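Local coordinates for protein DJ-1 homolog D (Arabidopsis thaliana, PDB 4OGG) that belongs to the DJ-1/PfpI family and carries two such domains in tandem, each built round a mixed beta-sheet flanked by helices, at residues I191-D204 with L218-K232. Sequence-based numbering, arbitrary orientation.
Sequences ITGANKRILFLCGD and LQALGCQVDAVCPEK
Asp204 and Lys232 close one end of this contact with a salt bridge: the extended lysine brings NZ to 2.7 Å from OD1 of Asp204, on the syn lone pair, and NZ also donates to the carbonyl of Arg237. Behind it, strands 197-201 and 224-228 run parallel, and six backbone hydrogen bonds between Lys196 and Cys202 on one side and Gln224 and Val228 on the other join them, with Ile198, Phe200 and Cys202 alternating with Gln224, Asp226 and Val228 as donors. The bond from Ile198 N to Gln224 O measures 2.8 Å.

On the face bearing Arg197, Leu199 and Leu201, the side chain of Arg197 runs beside that of Gln224, NH1 of Arg197 lying 3.5 Å from CG of Gln224. Its long salt bridge, NH2 of Arg197 to OD2 of Asp226 (3.6 Å), is purely electrostatic, the oxygen standing well out of the guanidinium plane; Arg197 NE is hydrogen-bonded to Ser272 O, and Asp226 OD2 to the hydroxyl of Tyr273. Gln224 NE2 meets Asp226 OD1 from above the carboxylate plane. Farther along, Leu199 CD1 touches both methyls of Val228, reaching them because CG stands opposite the backbone N (chi1 175°).

The other face is apolar. Phe200 CE1 packs 3.5 Å from Val225 CG1, while Leu218 CD1, from the end of helix 208-221, lies at the ring edge and also touches Ile198 CG2. A Schellman motif at Gly222 ends that helix, and Ile191 CG2 sits 3.4 Å from Leu221 O.

This is a right-handed beta-alpha-beta crossover at one side of the second domain's sheet: the helix meets the sheet mainly through apolar side chains, whereas the Asp226 carboxylate, with several polar partners, is probably stabilised as an anion.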
loop_
_atom_site.group_PDB
_atom_site.type_symbol
_atom_site.label_atom_id
_atom_site.label_comp_id
_atom_site.label_asym_id
_atom_site.label_seq_id
_atom_site.Cartn_x
_atom_site.Cartn_y
_atom_site.Cartn_z
ATOM N N ILE C 191 -9.938 24.524 33.793
ATOM C CA ILE C 191 -9.112 23.355 34.062
ATOM C C ILE C 191 -8.307 23.548 35.341
ATOM O O ILE C 191 -7.655 24.576 35.524
ATOM C CB ILE C 191 -8.126 23.096 32.900
ATOM C CG1 ILE C 191 -8.899 22.965 31.586
ATOM C CG2 ILE C 191 -7.309 21.838 33.178
ATOM C CD1 ILE C 191 -8.018 22.956 30.353
ATOM N N THR C 192 -8.350 22.554 36.221
ATOM C CA THR C 192 -7.620 22.617 37.480
ATOM C C THR C 192 -6.842 21.339 37.749
ATOM O O THR C 192 -7.222 20.262 37.286
ATOM C CB THR C 192 -8.572 22.856 38.669
ATOM O OG1 THR C 192 -9.606 21.868 38.661
ATOM C CG2 THR C 192 -9.197 24.240 38.586
ATOM N N GLY C 193 -5.752 21.475 38.503
ATOM C CA GLY C 193 -4.920 20.340 38.865
ATOM C C GLY C 193 -4.144 19.709 37.722
ATOM O O GLY C 193 -3.735 18.551 37.820
ATOM N N ALA C 194 -3.918 20.472 36.654
ATOM C CA ALA C 194 -3.204 19.964 35.485
ATOM C C ALA C 194 -1.685 20.107 35.547
ATOM O O ALA C 194 -0.992 19.820 34.569
ATOM C CB ALA C 194 -3.737 20.637 34.225
ATOM N N ASN C 195 -1.162 20.550 36.684
ATOM C CA ASN C 195 0.282 20.695 36.830
ATOM C C ASN C 195 0.871 19.321 37.142
ATOM O O ASN C 195 1.238 19.032 38.281
ATOM C CB ASN C 195 0.612 21.679 37.957
ATOM C CG ASN C 195 2.102 21.913 38.103
ATOM O OD1 ASN C 195 2.803 22.139 37.116
ATOM N ND2 ASN C 195 2.593 21.871 39.338
ATOM N N LYS C 196 0.949 18.476 36.120
ATOM C CA LYS C 196 1.470 17.124 36.275
ATOM C C LYS C 196 2.442 16.766 35.156
ATOM O O LYS C 196 2.385 17.329 34.064
ATOM C CB LYS C 196 0.314 16.116 36.271
ATOM C CG LYS C 196 -0.739 16.340 37.344
ATOM C CD LYS C 196 -0.177 16.126 38.742
ATOM C CE LYS C 196 -1.271 16.209 39.796
ATOM N NZ LYS C 196 -1.971 17.528 39.783
ATOM N N ARG C 197 3.339 15.827 35.442
ATOM C CA ARG C 197 4.312 15.358 34.462
ATOM C C ARG C 197 3.963 13.907 34.149
ATOM O O ARG C 197 3.874 13.074 35.054
ATOM C CB ARG C 197 5.731 15.445 35.026
ATOM C CG ARG C 197 6.242 16.864 35.194
ATOM C CD ARG C 197 7.568 16.886 35.939
ATOM N NE ARG C 197 8.609 16.122 35.256
ATOM C CZ ARG C 197 9.142 16.460 34.087
ATOM N NH1 ARG C 197 8.734 17.556 33.459
ATOM N NH2 ARG C 197 10.091 15.708 33.549
ATOM N N ILE C 198 3.764 13.610 32.869
ATOM C CA ILE C 198 3.395 12.264 32.447
ATOM C C ILE C 198 4.420 11.663 31.491
ATOM O O ILE C 198 4.900 12.338 30.579
ATOM C CB ILE C 198 2.017 12.276 31.742
ATOM C CG1 ILE C 198 1.031 13.142 32.535
ATOM C CG2 ILE C 198 1.489 10.857 31.600
ATOM C CD1 ILE C 198 0.780 12.671 33.947
ATOM N N LEU C 199 4.754 10.391 31.708
ATOM C CA LEU C 199 5.711 9.684 30.860
ATOM C C LEU C 199 5.010 8.621 30.019
ATOM O O LEU C 199 4.223 7.831 30.534
ATOM C CB LEU C 199 6.791 9.006 31.711
ATOM C CG LEU C 199 7.791 8.141 30.934
ATOM C CD1 LEU C 199 8.621 9.021 30.018
ATOM C CD2 LEU C 199 8.688 7.389 31.899
ATOM N N PHE C 200 5.303 8.610 28.722
ATOM C CA PHE C 200 4.720 7.640 27.798
ATOM C C PHE C 200 5.779 6.648 27.343
ATOM O O PHE C 200 6.824 7.049 26.837
ATOM C CB PHE C 200 4.161 8.345 26.558
ATOM C CG PHE C 200 2.723 8.748 26.677
ATOM C CD1 PHE C 200 2.309 9.628 27.672
ATOM C CD2 PHE C 200 1.781 8.257 25.779
ATOM C CE1 PHE C 200 0.972 10.015 27.768
ATOM C CE2 PHE C 200 0.446 8.637 25.864
ATOM C CZ PHE C 200 0.039 9.518 26.861
ATOM N N LEU C 201 5.512 5.358 27.530
ATOM C CA LEU C 201 6.444 4.321 27.097
ATOM C C LEU C 201 6.067 3.958 25.666
ATOM O O LEU C 201 5.088 3.248 25.433
ATOM C CB LEU C 201 6.333 3.095 28.003
ATOM C CG LEU C 201 6.819 3.308 29.438
ATOM C CD1 LEU C 201 6.471 2.104 30.296
ATOM C CD2 LEU C 201 8.325 3.546 29.420
ATOM N N CYS C 202 6.848 4.457 24.715
ATOM C CA CYS C 202 6.591 4.228 23.300
ATOM C C CYS C 202 7.530 3.218 22.656
ATOM O O CYS C 202 8.506 2.773 23.265
ATOM C CB CYS C 202 6.684 5.554 22.540
ATOM S SG CYS C 202 5.582 6.849 23.167
ATOM N N GLY C 203 7.222 2.870 21.410
ATOM C CA GLY C 203 8.033 1.926 20.666
ATOM C C GLY C 203 7.539 1.814 19.239
ATOM O O GLY C 203 6.455 2.299 18.914
ATOM N N ASP C 204 8.320 1.174 18.377
ATOM C CA ASP C 204 7.913 1.027 16.991
ATOM C C ASP C 204 6.614 0.249 16.856
ATOM O O ASP C 204 6.405 -0.776 17.511
ATOM C CB ASP C 204 9.004 0.333 16.171
ATOM C CG ASP C 204 10.243 1.188 16.005
ATOM O OD1 ASP C 204 10.182 2.393 16.328
ATOM O OD2 ASP C 204 11.274 0.654 15.543
ATOM N N LEU C 218 -3.800 14.811 27.192
ATOM C CA LEU C 218 -3.167 15.233 28.437
ATOM C C LEU C 218 -2.432 16.562 28.272
ATOM O O LEU C 218 -2.406 17.380 29.194
ATOM C CB LEU C 218 -2.212 14.141 28.937
ATOM C CG LEU C 218 -2.907 12.841 29.351
ATOM C CD1 LEU C 218 -1.877 11.749 29.611
ATOM C CD2 LEU C 218 -3.756 13.093 30.591
ATOM N N GLN C 219 -1.836 16.783 27.104
ATOM C CA GLN C 219 -1.142 18.042 26.853
ATOM C C GLN C 219 -2.157 19.178 26.764
ATOM O O GLN C 219 -1.859 20.316 27.127
ATOM C CB GLN C 219 -0.364 17.991 25.538
ATOM C CG GLN C 219 0.881 17.122 25.558
ATOM C CD GLN C 219 1.604 17.150 24.230
ATOM O OE1 GLN C 219 1.001 16.913 23.182
ATOM N NE2 GLN C 219 2.903 17.438 24.262
ATOM N N ALA C 220 -3.353 18.870 26.268
ATOM C CA ALA C 220 -4.397 19.885 26.126
ATOM C C ALA C 220 -4.848 20.421 27.481
ATOM O O ALA C 220 -5.266 21.577 27.597
ATOM C CB ALA C 220 -5.586 19.311 25.378
ATOM N N LEU C 221 -4.766 19.572 28.499
ATOM C CA LEU C 221 -5.156 19.951 29.851
ATOM C C LEU C 221 -4.092 20.856 30.466
ATOM O O LEU C 221 -4.366 21.587 31.415
ATOM C CB LEU C 221 -5.339 18.700 30.717
ATOM C CG LEU C 221 -6.515 17.785 30.364
ATOM C CD1 LEU C 221 -6.365 16.448 31.066
ATOM C CD2 LEU C 221 -7.822 18.455 30.758
ATOM N N GLY C 222 -2.882 20.800 29.917
ATOM C CA GLY C 222 -1.798 21.621 30.427
ATOM C C GLY C 222 -0.660 20.821 31.037
ATOM O O GLY C 222 0.302 21.392 31.555
ATOM N N CYS C 223 -0.760 19.498 30.967
ATOM C CA CYS C 223 0.265 18.618 31.525
ATOM C C CYS C 223 1.533 18.594 30.682
ATOM O O CYS C 223 1.501 18.838 29.474
ATOM C CB CYS C 223 -0.261 17.180 31.627
ATOM S SG CYS C 223 -1.788 16.953 32.561
ATOM N N GLN C 224 2.656 18.310 31.333
ATOM C CA GLN C 224 3.926 18.191 30.628
ATOM C C GLN C 224 3.974 16.704 30.308
ATOM O O GLN C 224 3.967 15.871 31.215
ATOM C CB GLN C 224 5.096 18.573 31.541
ATOM C CG GLN C 224 6.474 18.320 30.935
ATOM C CD GLN C 224 6.673 19.019 29.602
ATOM O OE1 GLN C 224 6.429 20.219 29.475
ATOM N NE2 GLN C 224 7.129 18.272 28.603
ATOM N N VAL C 225 4.007 16.368 29.023
ATOM C CA VAL C 225 4.012 14.968 28.620
ATOM C C VAL C 225 5.236 14.608 27.793
ATOM O O VAL C 225 5.501 15.224 26.763
ATOM C CB VAL C 225 2.741 14.638 27.803
ATOM C CG1 VAL C 225 2.552 13.133 27.714
ATOM C CG2 VAL C 225 1.528 15.302 28.446
ATOM N N ASP C 226 5.977 13.601 28.251
ATOM C CA ASP C 226 7.172 13.158 27.545
ATOM C C ASP C 226 6.984 11.760 26.970
ATOM O O ASP C 226 6.272 10.935 27.535
ATOM C CB ASP C 226 8.385 13.165 28.483
ATOM C CG ASP C 226 8.671 14.540 29.057
ATOM O OD1 ASP C 226 8.692 15.517 28.282
ATOM O OD2 ASP C 226 8.883 14.641 30.284
ATOM N N ALA C 227 7.637 11.504 25.843
ATOM C CA ALA C 227 7.553 10.210 25.179
ATOM C C ALA C 227 8.960 9.662 24.981
ATOM O O ALA C 227 9.835 10.358 24.464
ATOM C CB ALA C 227 6.849 10.359 23.832
ATOM N N VAL C 228 9.174 8.417 25.396
ATOM C CA VAL C 228 10.484 7.792 25.258
ATOM C C VAL C 228 10.395 6.388 24.672
ATOM O O VAL C 228 9.349 5.740 24.725
ATOM C CB VAL C 228 11.208 7.693 26.617
ATOM C CG1 VAL C 228 11.337 9.078 27.240
ATOM C CG2 VAL C 228 10.450 6.750 27.544
ATOM N N CYS C 229 11.515 5.933 24.118
ATOM C CA CYS C 229 11.628 4.607 23.525
ATOM C C CYS C 229 13.086 4.181 23.640
ATOM O O CYS C 229 13.991 4.971 23.384
ATOM C CB CYS C 229 11.219 4.637 22.048
ATOM S SG CYS C 229 11.523 3.089 21.147
ATOM N N PRO C 230 13.333 2.927 24.043
ATOM C CA PRO C 230 14.713 2.452 24.172
ATOM C C PRO C 230 15.485 2.609 22.864
ATOM O O PRO C 230 14.907 2.541 21.778
ATOM C CB PRO C 230 14.534 0.990 24.565
ATOM C CG PRO C 230 13.271 1.018 25.362
ATOM C CD PRO C 230 12.382 1.913 24.528
ATOM N N GLU C 231 16.792 2.826 22.976
ATOM C CA GLU C 231 17.661 2.982 21.813
ATOM C C GLU C 231 17.375 4.220 20.972
ATOM O O GLU C 231 18.072 4.476 19.990
ATOM C CB GLU C 231 17.586 1.739 20.923
ATOM C CG GLU C 231 18.121 0.475 21.577
ATOM C CD GLU C 231 18.026 -0.736 20.667
ATOM O OE1 GLU C 231 18.622 -0.705 19.568
ATOM O OE2 GLU C 231 17.354 -1.717 21.051
ATOM N N LYS C 232 16.353 4.985 21.342
ATOM C CA LYS C 232 16.031 6.198 20.598
ATOM C C LYS C 232 16.061 7.434 21.488
ATOM O O LYS C 232 15.847 7.352 22.699
ATOM C CB LYS C 232 14.670 6.061 19.909
ATOM C CG LYS C 232 14.682 5.042 18.777
ATOM C CD LYS C 232 13.397 5.059 17.969
ATOM C CE LYS C 232 13.476 4.077 16.811
ATOM N NZ LYS C 232 12.250 4.100 15.966
#